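Local coordinates for protein mannitol dehydrogenase (Helicobacter pylori, PDB 3TWO) that probably catalyses the NADP(H)-dependent interconversion of cinnamyl alcohols and their aldehydes, as a zinc-containing member of the alcohol dehydrogenase family, at residues 92-97 and 104-109; 164-169 and 299-304; 46-51 and 115-120. All coordinates share one frame; numbering follows the deposited sequence.

Overall arrangement
Interactions 1 and 3 belong to the GroES-like catalytic domain. Residues 46-51 come first along the chain and close on 115-120, and the 92-97/104-109 pair of interaction 1 falls between them. Their centres lie about 18 Å apart; strand 91-93, where 92-97 begins, pairs antiparallel with 113-114, just before 115-120, and V92 packs on T115. Interaction 2 follows, joining helices 158-171 and 296-308; its centre is about 17 Å from interaction 1 and about 23 Å from interaction 3. Interactions 2 and 3 sit on opposite sides of the chain's centre, yet both touch NADPH, through T164 and H47. Interaction 1 thus builds the zinc lobe, while interactions 2 and 3 each carry a residue of the NADPH pocket.

Interaction 1 (92-97 and 104-109); sequences VNSCKA and HQEQFC. With ZN (zinc ion), chain H.
C95 and C109 meet over a zinc ion, their thiolates coming from the two segments to 3.8 Å of each other (SG to SG). The metal bonds measure 2.4 Å for C95 SG and 2.3 Å for C109 SG, and the angle between them at the zinc, about 106°, is close to tetrahedral. The two cysteines reach the ion differently. In C109 the sulfur stands anti to the backbone N (chi1 180°), which brings it to the zinc and to C95 N; in C95 it is folded between the backbone N and the carbonyl carbon. C109 SG also accepts a hydrogen bond from C95 N at 3.3 Å, so one sulfur serves both metal and main chain. C95 SG likewise accepts a hydrogen bond from A97 N, at 3.1 Å. C98 and C101 complete the four-cysteine site, the structural zinc lobe familiar from medium-chain alcohol dehydrogenases. Next to the metal site, S94 lays its CB against C109 CB at 3.8 Å, while its OG lies over the aliphatic base of E106, 3.5 Å from CB, and is hydrogen-bonded to Y142 OH. Past that point the E106 chain bends at chi2 (93°) and leads its carboxylate away from S94, where OE1 accepts a hydrogen bond from I296 N.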
loop_
_atom_site.group_PDB
_atom_site.type_symbol
_atom_site.label_atom_id
_atom_site.label_comp_id
_atom_site.label_asym_id
_atom_site.label_seq_id
_atom_site.Cartn_x
_atom_site.Cartn_y
_atom_site.Cartn_z
ATOM N N VAL B 92 -26.720 -3.450 8.056
ATOM C CA VAL B 92 -27.943 -4.184 8.314
ATOM C C VAL B 92 -28.587 -4.747 7.045
ATOM O O VAL B 92 -29.674 -5.365 7.095
ATOM C CB VAL B 92 -29.006 -3.287 9.000
ATOM C CG1 VAL B 92 -28.529 -2.848 10.323
ATOM C CG2 VAL B 92 -29.342 -2.021 8.102
ATOM N N ASN B 93 -27.952 -4.537 5.914
ATOM C CA ASN B 93 -28.495 -5.033 4.625
ATOM C C ASN B 93 -27.485 -4.823 3.501
ATOM O O ASN B 93 -26.548 -4.026 3.697
ATOM C CB ASN B 93 -29.798 -4.317 4.265
ATOM C CG ASN B 93 -30.832 -5.280 3.679
ATOM O OD1 ASN B 93 -30.467 -6.328 3.163
ATOM N ND2 ASN B 93 -32.128 -4.978 3.862
ATOM N N SER B 94 -27.646 -5.567 2.379
ATOM C CA SER B 94 -26.847 -5.421 1.157
ATOM C C SER B 94 -27.597 -6.086 0.008
ATOM O O SER B 94 -28.664 -6.623 0.234
ATOM C CB SER B 94 -25.425 -6.010 1.310
ATOM O OG SER B 94 -25.444 -7.424 1.513
ATOM N N CYS B 95 -27.034 -6.100 -1.206
ATOM C CA CYS B 95 -27.878 -6.415 -2.388
ATOM C C CYS B 95 -28.010 -7.940 -2.524
ATOM O O CYS B 95 -28.989 -8.427 -3.067
ATOM C CB CYS B 95 -27.351 -5.801 -3.711
ATOM S SG CYS B 95 -26.014 -6.797 -4.473
ATOM N N LYS B 96 -27.027 -8.662 -1.983
ATOM C CA LYS B 96 -27.067 -10.133 -1.928
ATOM C C LYS B 96 -26.920 -10.707 -3.344
ATOM O O LYS B 96 -27.162 -11.880 -3.562
ATOM C CB LYS B 96 -28.360 -10.687 -1.266
ATOM C CG LYS B 96 -28.837 -10.024 0.059
ATOM C CD LYS B 96 -30.236 -10.582 0.451
ATOM C CE LYS B 96 -30.929 -9.813 1.593
ATOM N NZ LYS B 96 -30.998 -8.311 1.279
ATOM N N ALA B 97 -26.532 -9.890 -4.310
ATOM C CA ALA B 97 -26.412 -10.386 -5.669
ATOM C C ALA B 97 -25.092 -10.044 -6.346
ATOM O O ALA B 97 -24.873 -10.481 -7.454
ATOM C CB ALA B 97 -27.614 -9.943 -6.531
ATOM N N HIS B 104 -19.028 -12.977 0.832
ATOM C CA HIS B 104 -19.147 -12.702 2.269
ATOM C C HIS B 104 -18.331 -11.466 2.706
ATOM O O HIS B 104 -17.755 -11.438 3.803
ATOM C CB HIS B 104 -18.623 -13.903 3.066
ATOM C CG HIS B 104 -19.276 -15.171 2.703
ATOM N ND1 HIS B 104 -20.601 -15.432 3.002
ATOM C CD2 HIS B 104 -18.802 -16.263 2.048
ATOM C CE1 HIS B 104 -20.910 -16.635 2.551
ATOM N NE2 HIS B 104 -19.843 -17.150 1.963
ATOM N N GLN B 105 -18.289 -10.462 1.836
ATOM C CA GLN B 105 -17.724 -9.162 2.184
ATOM C C GLN B 105 -18.796 -8.097 1.870
ATOM O O GLN B 105 -18.556 -7.167 1.063
ATOM C CB GLN B 105 -16.503 -8.883 1.308
ATOM C CG GLN B 105 -15.434 -9.892 1.343
ATOM C CD GLN B 105 -14.398 -9.476 2.324
ATOM O OE1 GLN B 105 -14.571 -9.707 3.528
ATOM N NE2 GLN B 105 -13.306 -8.812 1.839
ATOM N N GLU B 106 -19.960 -8.237 2.501
ATOM C CA GLU B 106 -21.095 -7.360 2.239
ATOM C C GLU B 106 -20.739 -5.885 2.508
ATOM O O GLU B 106 -21.375 -4.998 1.947
ATOM C CB GLU B 106 -22.355 -7.795 3.049
ATOM C CG GLU B 106 -22.703 -9.281 2.899
ATOM C CD GLU B 106 -22.061 -10.165 4.006
ATOM O OE1 GLU B 106 -21.060 -9.750 4.671
ATOM O OE2 GLU B 106 -22.596 -11.273 4.228
ATOM N N GLN B 107 -19.682 -5.633 3.276
ATOM C CA GLN B 107 -19.295 -4.238 3.601
ATOM C C GLN B 107 -18.831 -3.472 2.392
ATOM O O GLN B 107 -18.809 -2.281 2.460
ATOM C CB GLN B 107 -18.203 -4.117 4.704
ATOM C CG GLN B 107 -16.751 -4.547 4.267
ATOM C CD GLN B 107 -16.497 -6.030 4.439
ATOM O OE1 GLN B 107 -17.430 -6.838 4.381
ATOM N NE2 GLN B 107 -15.221 -6.402 4.686
ATOM N N PHE B 108 -18.473 -4.151 1.300
ATOM C CA PHE B 108 -18.086 -3.503 0.067
ATOM C C PHE B 108 -19.204 -3.499 -0.974
ATOM O O PHE B 108 -19.002 -3.002 -2.065
ATOM C CB PHE B 108 -16.808 -4.140 -0.542
ATOM C CG PHE B 108 -15.607 -4.019 0.332
ATOM C CD1 PHE B 108 -15.058 -5.147 0.938
ATOM C CD2 PHE B 108 -15.030 -2.785 0.541
ATOM C CE1 PHE B 108 -13.931 -5.043 1.778
ATOM C CE2 PHE B 108 -13.888 -2.645 1.399
ATOM C CZ PHE B 108 -13.355 -3.792 2.027
ATOM N N CYS B 109 -20.371 -4.064 -0.654
ATOM C CA CYS B 109 -21.504 -3.973 -1.554
ATOM C C CYS B 109 -21.823 -2.491 -1.837
ATOM O O CYS B 109 -21.906 -1.670 -0.927
ATOM C CB CYS B 109 -22.753 -4.640 -0.972
ATOM S SG CYS B 109 -24.211 -4.538 -2.070
HETATM ZN ZN ZN H . -24.134 -6.671 -3.032
#

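Interaction 2 (164-169 and 299-304); sequences TTYSPL and TQEMVD. With NDP (NADPH dihydro-nicotinamide-adenine-dinucleotide phosphate), chain F.
Y166 projects from helix 158-171 toward helix 296-308 and lies along the flank of M302 until its hydroxyl reaches E301. With CG anti to the backbone N (chi1 180°), the ring extends toward helix 296-308. Its CB starts against M302 CG at 3.6 Å, and CG of the ring touches the same methylene. Farther along, CD2 comes within 3.5 Å of M302 CB, which sits over one face of the ring, displaced toward the rim; the CB lies 3.8 Å from the ring centroid in a CH-pi contact. CE2 and CZ then pass E301 OE1, each about 3.3 Å from it. Finally OH donates a hydrogen bond to OE1, which approaches at the ring edge and in its plane, with the carboxylate turned 78° against the ring. The OH to OE1 separation of 2.4 Å is unusually short, and its exact value is doubtful. M302 runs past the ring in the opposite sense, its own chain bending at chi2 and packing on L158 and I163, while Y195 meets Y166 edge to face. Helix 158-171 also reaches the cofactor: T164 OG1 is 3.3 Å from C4N of NADPH, the nicotinamide carbon that carries the hydride, and is hydrogen-bonded to the carbonyl of the zinc ligand C160. A buried tyrosine thus has an apolar flank for its ring and an acidic acceptor for its phenol. The carboxylate of E301, if ionised, would draw the phenol proton toward itself and polarise the O-H bond.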
loop_
_atom_site.group_PDB
_atom_site.type_symbol
_atom_site.label_atom_id
_atom_site.label_comp_id
_atom_site.label_asym_id
_atom_site.label_seq_id
_atom_site.Cartn_x
_atom_site.Cartn_y
_atom_site.Cartn_z
ATOM N N THR B 164 -13.161 -5.600 13.277
ATOM C CA THR B 164 -12.340 -4.713 12.485
ATOM C C THR B 164 -10.853 -5.006 12.710
ATOM O O THR B 164 -10.014 -4.760 11.808
ATOM C CB THR B 164 -12.633 -3.224 12.763
ATOM O OG1 THR B 164 -14.004 -2.932 12.403
ATOM C CG2 THR B 164 -11.698 -2.314 11.918
ATOM N N THR B 165 -10.531 -5.571 13.876
ATOM C CA THR B 165 -9.148 -5.789 14.180
ATOM C C THR B 165 -8.843 -7.256 14.015
ATOM O O THR B 165 -7.744 -7.582 13.571
ATOM C CB THR B 165 -8.838 -5.390 15.616
ATOM O OG1 THR B 165 -9.758 -6.067 16.459
ATOM C CG2 THR B 165 -9.039 -3.849 15.799
ATOM N N TYR B 166 -9.802 -8.134 14.355
ATOM C CA TYR B 166 -9.644 -9.550 14.106
ATOM C C TYR B 166 -9.310 -9.815 12.588
ATOM O O TYR B 166 -8.411 -10.615 12.237
ATOM C CB TYR B 166 -10.950 -10.251 14.464
ATOM C CG TYR B 166 -10.971 -11.764 14.259
ATOM C CD1 TYR B 166 -10.409 -12.645 15.209
ATOM C CD2 TYR B 166 -11.602 -12.322 13.132
ATOM C CE1 TYR B 166 -10.493 -14.061 15.028
ATOM C CE2 TYR B 166 -11.663 -13.715 12.938
ATOM C CZ TYR B 166 -11.127 -14.563 13.894
ATOM O OH TYR B 166 -11.174 -15.905 13.662
ATOM N N SER B 167 -10.040 -9.115 11.714
ATOM C CA SER B 167 -10.000 -9.459 10.292
ATOM C C SER B 167 -8.569 -9.326 9.687
ATOM O O SER B 167 -8.117 -10.215 9.045
ATOM C CB SER B 167 -11.065 -8.666 9.479
ATOM O OG SER B 167 -11.061 -9.059 8.071
ATOM N N PRO B 168 -7.885 -8.190 9.865
ATOM C CA PRO B 168 -6.595 -8.046 9.153
ATOM C C PRO B 168 -5.521 -8.883 9.830
ATOM O O PRO B 168 -4.555 -9.294 9.182
ATOM C CB PRO B 168 -6.262 -6.559 9.312
ATOM C CG PRO B 168 -7.204 -6.070 10.394
ATOM C CD PRO B 168 -8.407 -6.907 10.321
ATOM N N LEU B 169 -5.708 -9.150 11.116
ATOM C CA LEU B 169 -4.814 -10.045 11.830
ATOM C C LEU B 169 -4.799 -11.440 11.176
ATOM O O LEU B 169 -3.704 -12.004 10.961
ATOM C CB LEU B 169 -5.160 -10.128 13.349
ATOM C CG LEU B 169 -4.740 -8.945 14.226
ATOM C CD1 LEU B 169 -5.397 -9.005 15.649
ATOM C CD2 LEU B 169 -3.173 -8.796 14.343
ATOM N N THR B 299 -17.583 -12.052 10.874
ATOM C CA THR B 299 -18.046 -11.487 12.152
ATOM C C THR B 299 -18.571 -12.594 13.121
ATOM O O THR B 299 -18.222 -12.601 14.343
ATOM C CB THR B 299 -19.112 -10.408 11.940
ATOM O OG1 THR B 299 -18.594 -9.362 11.070
ATOM C CG2 THR B 299 -19.601 -9.786 13.345
ATOM N N GLN B 300 -19.363 -13.543 12.576
ATOM C CA GLN B 300 -19.810 -14.697 13.359
ATOM C C GLN B 300 -18.600 -15.525 13.836
ATOM O O GLN B 300 -18.526 -15.897 15.014
ATOM C CB GLN B 300 -20.774 -15.595 12.572
ATOM C CG GLN B 300 -21.377 -16.745 13.425
ATOM C CD GLN B 300 -22.302 -16.209 14.506
ATOM O OE1 GLN B 300 -23.298 -15.562 14.179
ATOM N NE2 GLN B 300 -21.936 -16.403 15.831
ATOM N N GLU B 301 -17.667 -15.818 12.939
ATOM C CA GLU B 301 -16.499 -16.563 13.338
ATOM C C GLU B 301 -15.775 -15.836 14.487
ATOM O O GLU B 301 -15.341 -16.452 15.459
ATOM C CB GLU B 301 -15.559 -16.685 12.131
ATOM C CG GLU B 301 -14.196 -17.339 12.453
ATOM C CD GLU B 301 -13.167 -17.113 11.309
ATOM O OE1 GLU B 301 -12.013 -16.700 11.602
ATOM O OE2 GLU B 301 -13.544 -17.306 10.129
ATOM N N MET B 302 -15.654 -14.528 14.379
ATOM C CA MET B 302 -14.894 -13.728 15.390
ATOM C C MET B 302 -15.612 -13.723 16.752
ATOM O O MET B 302 -14.991 -13.944 17.825
ATOM C CB MET B 302 -14.621 -12.290 14.868
ATOM C CG MET B 302 -14.097 -11.244 15.890
ATOM S SD MET B 302 -15.447 -10.589 16.943
ATOM C CE MET B 302 -14.618 -10.137 18.379
ATOM N N VAL B 303 -16.913 -13.494 16.730
ATOM C CA VAL B 303 -17.653 -13.551 18.001
ATOM C C VAL B 303 -17.539 -14.925 18.652
ATOM O O VAL B 303 -17.291 -15.023 19.860
ATOM C CB VAL B 303 -19.159 -13.087 17.832
ATOM C CG1 VAL B 303 -20.015 -13.454 19.087
ATOM C CG2 VAL B 303 -19.196 -11.534 17.538
ATOM N N ASP B 304 -17.670 -15.989 17.848
ATOM C CA ASP B 304 -17.559 -17.363 18.388
ATOM C C ASP B 304 -16.187 -17.564 19.042
ATOM O O ASP B 304 -16.097 -18.163 20.134
ATOM C CB ASP B 304 -17.756 -18.438 17.273
ATOM C CG ASP B 304 -19.192 -18.467 16.719
ATOM O OD1 ASP B 304 -20.125 -17.878 17.316
ATOM O OD2 ASP B 304 -19.387 -19.037 15.645
HETATM P PA NDP F . -10.921 5.498 20.189
HETATM O O1A NDP F . -10.599 6.909 20.455
HETATM O O2A NDP F . -11.041 4.355 21.266
HETATM O O5B NDP F . -9.333 5.127 20.184
HETATM C C5B NDP F . -8.304 5.957 19.421
HETATM C C4B NDP F . -6.963 5.798 20.128
HETATM O O4B NDP F . -5.777 6.319 19.396
HETATM C C3B NDP F . -7.029 6.529 21.488
HETATM O O3B NDP F . -6.484 5.613 22.512
HETATM C C2B NDP F . -6.087 7.743 21.262
HETATM O O2B NDP F . -5.501 8.043 22.543
HETATM C C1B NDP F . -4.988 7.137 20.358
HETATM N N9A NDP F . -4.373 8.121 19.437
HETATM C C8A NDP F . -5.001 9.197 18.909
HETATM N N7A NDP F . -4.135 9.784 18.098
HETATM C C5A NDP F . -2.993 9.103 18.109
HETATM C C6A NDP F . -1.780 9.261 17.465
HETATM N N6A NDP F . -1.513 10.297 16.597
HETATM N N1A NDP F . -0.840 8.364 17.742
HETATM C C2A NDP F . -1.023 7.341 18.548
HETATM N N3A NDP F . -2.167 7.157 19.161
HETATM C C4A NDP F . -3.157 8.044 18.959
HETATM O O3 NDP F . -11.039 5.047 18.681
HETATM P PN NDP F . -11.570 3.710 18.169
HETATM O O1N NDP F . -10.675 2.583 18.517
HETATM O O2N NDP F . -13.087 3.463 18.386
HETATM O O5D NDP F . -11.484 3.959 16.617
HETATM C C5D NDP F . -10.172 4.455 16.062
HETATM C C4D NDP F . -10.339 4.871 14.540
HETATM O O4D NDP F . -10.742 3.634 13.921
HETATM C C3D NDP F . -11.447 5.916 14.234
HETATM O O3D NDP F . -10.960 6.805 13.192
HETATM C C2D NDP F . -12.610 5.004 13.779
HETATM O O2D NDP F . -13.436 5.679 12.897
HETATM C C1D NDP F . -11.822 3.928 12.995
HETATM N N1N NDP F . -12.603 2.681 12.696
HETATM C C2N NDP F . -12.451 2.096 11.418
HETATM C C3N NDP F . -13.144 0.944 11.084
HETATM C C7N NDP F . -12.885 0.294 9.726
HETATM O O7N NDP F . -11.834 0.518 9.105
HETATM N N7N NDP F . -13.719 -0.693 9.418
HETATM C C4N NDP F . -14.041 0.377 12.019
HETATM C C5N NDP F . -14.177 0.931 13.326
HETATM C C6N NDP F . -13.483 2.074 13.665
HETATM P P2B NDP F . -5.307 9.499 23.080
HETATM O O1X NDP F . -5.929 9.444 24.596
HETATM O O2X NDP F . -3.904 9.901 22.943
HETATM O O3X NDP F . -6.281 10.445 22.253
#

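Interaction 3 (46-51 and 115-120); sequences IHSAYS and TYDCLD. With NDP (NADPH dihydro-nicotinamide-adenine-dinucleotide phosphate), chain F.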
loop_
_atom_site.group_PDB
_atom_site.type_symbol
_atom_site.label_atom_id
_atom_site.label_comp_id
_atom_site.label_asym_id
_atom_site.label_seq_id
_atom_site.Cartn_x
_atom_site.Cartn_y
_atom_site.Cartn_z
ATOM N N ILE B 46 -18.431 9.279 16.404
ATOM C CA ILE B 46 -18.093 10.667 16.629
ATOM C C ILE B 46 -17.730 11.333 15.292
ATOM O O ILE B 46 -18.201 12.463 15.026
ATOM C CB ILE B 46 -16.855 10.786 17.546
ATOM C CG1 ILE B 46 -17.106 10.095 18.885
ATOM C CG2 ILE B 46 -16.492 12.275 17.742
ATOM C CD1 ILE B 46 -15.832 9.989 19.767
ATOM N N HIS B 47 -16.879 10.660 14.490
ATOM C CA HIS B 47 -16.520 11.145 13.157
ATOM C C HIS B 47 -17.826 11.406 12.351
ATOM O O HIS B 47 -17.945 12.460 11.658
ATOM C CB HIS B 47 -15.673 10.121 12.386
ATOM C CG HIS B 47 -14.287 9.864 12.946
ATOM N ND1 HIS B 47 -13.371 10.872 13.193
ATOM C CD2 HIS B 47 -13.636 8.696 13.235
ATOM C CE1 HIS B 47 -12.230 10.350 13.645
ATOM N NE2 HIS B 47 -12.350 9.031 13.628
ATOM N N SER B 48 -18.818 10.502 12.476
ATOM C CA SER B 48 -20.044 10.678 11.676
ATOM C C SER B 48 -20.880 11.784 12.264
ATOM O O SER B 48 -21.295 12.719 11.523
ATOM C CB SER B 48 -20.894 9.408 11.554
ATOM O OG SER B 48 -20.079 8.282 11.271
ATOM N N ALA B 49 -21.078 11.726 13.581
ATOM C CA ALA B 49 -21.901 12.735 14.301
ATOM C C ALA B 49 -21.444 14.150 14.006
ATOM O O ALA B 49 -22.279 15.089 13.894
ATOM C CB ALA B 49 -21.881 12.493 15.808
ATOM N N TYR B 50 -20.117 14.315 13.859
ATOM C CA TYR B 50 -19.586 15.625 13.679
ATOM C C TYR B 50 -19.295 15.948 12.241
ATOM O O TYR B 50 -18.687 16.943 11.987
ATOM C CB TYR B 50 -18.318 15.753 14.513
ATOM C CG TYR B 50 -18.606 15.756 15.993
ATOM C CD1 TYR B 50 -17.570 15.644 16.930
ATOM C CD2 TYR B 50 -19.938 15.882 16.464
ATOM C CE1 TYR B 50 -17.847 15.641 18.322
ATOM C CE2 TYR B 50 -20.230 15.905 17.864
ATOM C CZ TYR B 50 -19.192 15.776 18.760
ATOM O OH TYR B 50 -19.493 15.802 20.091
ATOM N N SER B 51 -19.676 15.082 11.299
ATOM C CA SER B 51 -19.380 15.379 9.889
ATOM C C SER B 51 -17.875 15.536 9.593
ATOM O O SER B 51 -17.476 16.439 8.875
ATOM C CB SER B 51 -20.156 16.650 9.432
ATOM O OG SER B 51 -21.565 16.351 9.509
ATOM N N THR B 115 -25.513 0.962 9.448
ATOM C CA THR B 115 -26.481 1.003 10.549
ATOM C C THR B 115 -27.002 2.419 10.859
ATOM O O THR B 115 -28.156 2.576 11.315
ATOM C CB THR B 115 -25.841 0.289 11.786
ATOM O OG1 THR B 115 -25.412 -1.013 11.331
ATOM C CG2 THR B 115 -26.843 0.127 12.981
ATOM N N TYR B 116 -26.175 3.428 10.575
ATOM C CA TYR B 116 -26.581 4.835 10.732
ATOM C C TYR B 116 -25.859 5.746 9.738
ATOM O O TYR B 116 -24.919 5.317 9.070
ATOM C CB TYR B 116 -26.354 5.323 12.169
ATOM C CG TYR B 116 -24.889 5.295 12.536
ATOM C CD1 TYR B 116 -24.038 6.356 12.192
ATOM C CD2 TYR B 116 -24.333 4.191 13.193
ATOM C CE1 TYR B 116 -22.676 6.314 12.513
ATOM C CE2 TYR B 116 -22.961 4.145 13.512
ATOM C CZ TYR B 116 -22.155 5.199 13.177
ATOM O OH TYR B 116 -20.819 5.154 13.521
ATOM N N ASP B 117 -26.309 7.006 9.649
ATOM C CA ASP B 117 -25.730 7.931 8.685
ATOM C C ASP B 117 -25.740 7.302 7.264
ATOM O O ASP B 117 -24.705 7.283 6.592
ATOM C CB ASP B 117 -24.275 8.309 9.076
ATOM C CG ASP B 117 -23.824 9.590 8.420
ATOM O OD1 ASP B 117 -24.687 10.266 7.815
ATOM O OD2 ASP B 117 -22.646 9.954 8.521
ATOM N N CYS B 118 -26.881 6.781 6.828
ATOM C CA CYS B 118 -26.922 6.085 5.545
ATOM C C CYS B 118 -28.386 5.843 5.210
ATOM O O CYS B 118 -29.152 5.390 6.066
ATOM C CB CYS B 118 -26.149 4.749 5.633
ATOM S SG CYS B 118 -25.981 3.764 4.060
ATOM N N LEU B 119 -28.766 6.163 3.980
ATOM C CA LEU B 119 -30.116 5.962 3.456
ATOM C C LEU B 119 -30.316 4.460 3.224
ATOM O O LEU B 119 -29.381 3.743 2.833
ATOM C CB LEU B 119 -30.248 6.789 2.160
ATOM C CG LEU B 119 -30.092 8.325 2.237
ATOM C CD1 LEU B 119 -30.493 8.955 0.850
ATOM C CD2 LEU B 119 -30.971 9.032 3.363
ATOM N N ASP B 120 -31.493 3.965 3.568
ATOM C CA ASP B 120 -31.806 2.546 3.481
ATOM C C ASP B 120 -32.543 2.302 2.161
ATOM O O ASP B 120 -33.770 2.351 2.136
ATOM C CB ASP B 120 -32.734 2.142 4.652
ATOM C CG ASP B 120 -33.078 0.628 4.655
ATOM O OD1 ASP B 120 -32.719 -0.115 3.699
ATOM O OD2 ASP B 120 -33.694 0.155 5.625
HETATM P PA NDP F . -10.921 5.498 20.189
HETATM O O1A NDP F . -10.599 6.909 20.455
HETATM O O2A NDP F . -11.041 4.355 21.266
HETATM O O5B NDP F . -9.333 5.127 20.184
HETATM C C5B NDP F . -8.304 5.957 19.421
HETATM C C4B NDP F . -6.963 5.798 20.128
HETATM O O4B NDP F . -5.777 6.319 19.396
HETATM C C3B NDP F . -7.029 6.529 21.488
HETATM O O3B NDP F . -6.484 5.613 22.512
HETATM C C2B NDP F . -6.087 7.743 21.262
HETATM O O2B NDP F . -5.501 8.043 22.543
HETATM C C1B NDP F . -4.988 7.137 20.358
HETATM N N9A NDP F . -4.373 8.121 19.437
HETATM C C8A NDP F . -5.001 9.197 18.909
HETATM N N7A NDP F . -4.135 9.784 18.098
HETATM C C5A NDP F . -2.993 9.103 18.109
HETATM C C6A NDP F . -1.780 9.261 17.465
HETATM N N6A NDP F . -1.513 10.297 16.597
HETATM N N1A NDP F . -0.840 8.364 17.742
HETATM C C2A NDP F . -1.023 7.341 18.548
HETATM N N3A NDP F . -2.167 7.157 19.161
HETATM C C4A NDP F . -3.157 8.044 18.959
HETATM O O3 NDP F . -11.039 5.047 18.681
HETATM P PN NDP F . -11.570 3.710 18.169
HETATM O O1N NDP F . -10.675 2.583 18.517
HETATM O O2N NDP F . -13.087 3.463 18.386
HETATM O O5D NDP F . -11.484 3.959 16.617
HETATM C C5D NDP F . -10.172 4.455 16.062
HETATM C C4D NDP F . -10.339 4.871 14.540
HETATM O O4D NDP F . -10.742 3.634 13.921
HETATM C C3D NDP F . -11.447 5.916 14.234
HETATM O O3D NDP F . -10.960 6.805 13.192
HETATM C C2D NDP F . -12.610 5.004 13.779
HETATM O O2D NDP F . -13.436 5.679 12.897
HETATM C C1D NDP F . -11.822 3.928 12.995
HETATM N N1N NDP F . -12.603 2.681 12.696
HETATM C C2N NDP F . -12.451 2.096 11.418
HETATM C C3N NDP F . -13.144 0.944 11.084
HETATM C C7N NDP F . -12.885 0.294 9.726
HETATM O O7N NDP F . -11.834 0.518 9.105
HETATM N N7N NDP F . -13.719 -0.693 9.418
HETATM C C4N NDP F . -14.041 0.377 12.019
HETATM C C5N NDP F . -14.177 0.931 13.326
HETATM C C6N NDP F . -13.483 2.074 13.665
HETATM P P2B NDP F . -5.307 9.499 23.080
HETATM O O1X NDP F . -5.929 9.444 24.596
HETATM O O2X NDP F . -3.904 9.901 22.943
HETATM O O3X NDP F . -6.281 10.445 22.253
#
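The end of helix 43-49 faces a turn at D117, whose backbone adopts a left-handed conformation (phi 52°, psi 50°), and the closest CA atoms, those of S48 and D117, stand 7.0 Å apart. S48 is the residue that bridges the two: its CB points to the turn, touching D117 OD2 at 3.5 Å, while its OG meets the Y116 ring at the edge, 3.5 Å from CE1. The serine hydroxyl is turned back beside its own backbone N (chi1 -45°), which lets it hydrogen-bond S44 O one helical turn earlier. Y116 sends its ring edge-on past the serine, and its side chain comes within about 5 Å of the zinc held by C42, H64 and C160. D117 CG is anti to its backbone N, and the other carboxylate oxygen, OD1, accepts a hydrogen bond from I57 N; one carboxylate therefore ties the turn to a neighbouring loop while OD2 rests on the helix. Just before S48, H47 directs its ring to the cofactor. NE2 lies 2.7 Å from O3D of NADPH in a hydrogen bond, and CD2 passes 3.0 Å from O2D. The far nitrogen, ND1, is held by E52 OE1, and the rings of H43 and W53 pack against the imidazole. Hydrogen bonds at both nitrogens fix the rotation of the ring. S44 is also bonded to NADPH, and S44 and H47 are placed much as the serine and histidine of the proton relay in related alcohol dehydrogenases, consistent with a similar role here. Since S48 OG has its hydrogen bond with S44 O and D117 OD1 with I57 N, the contacts of S48 with Y116 and D117 are van der Waals only.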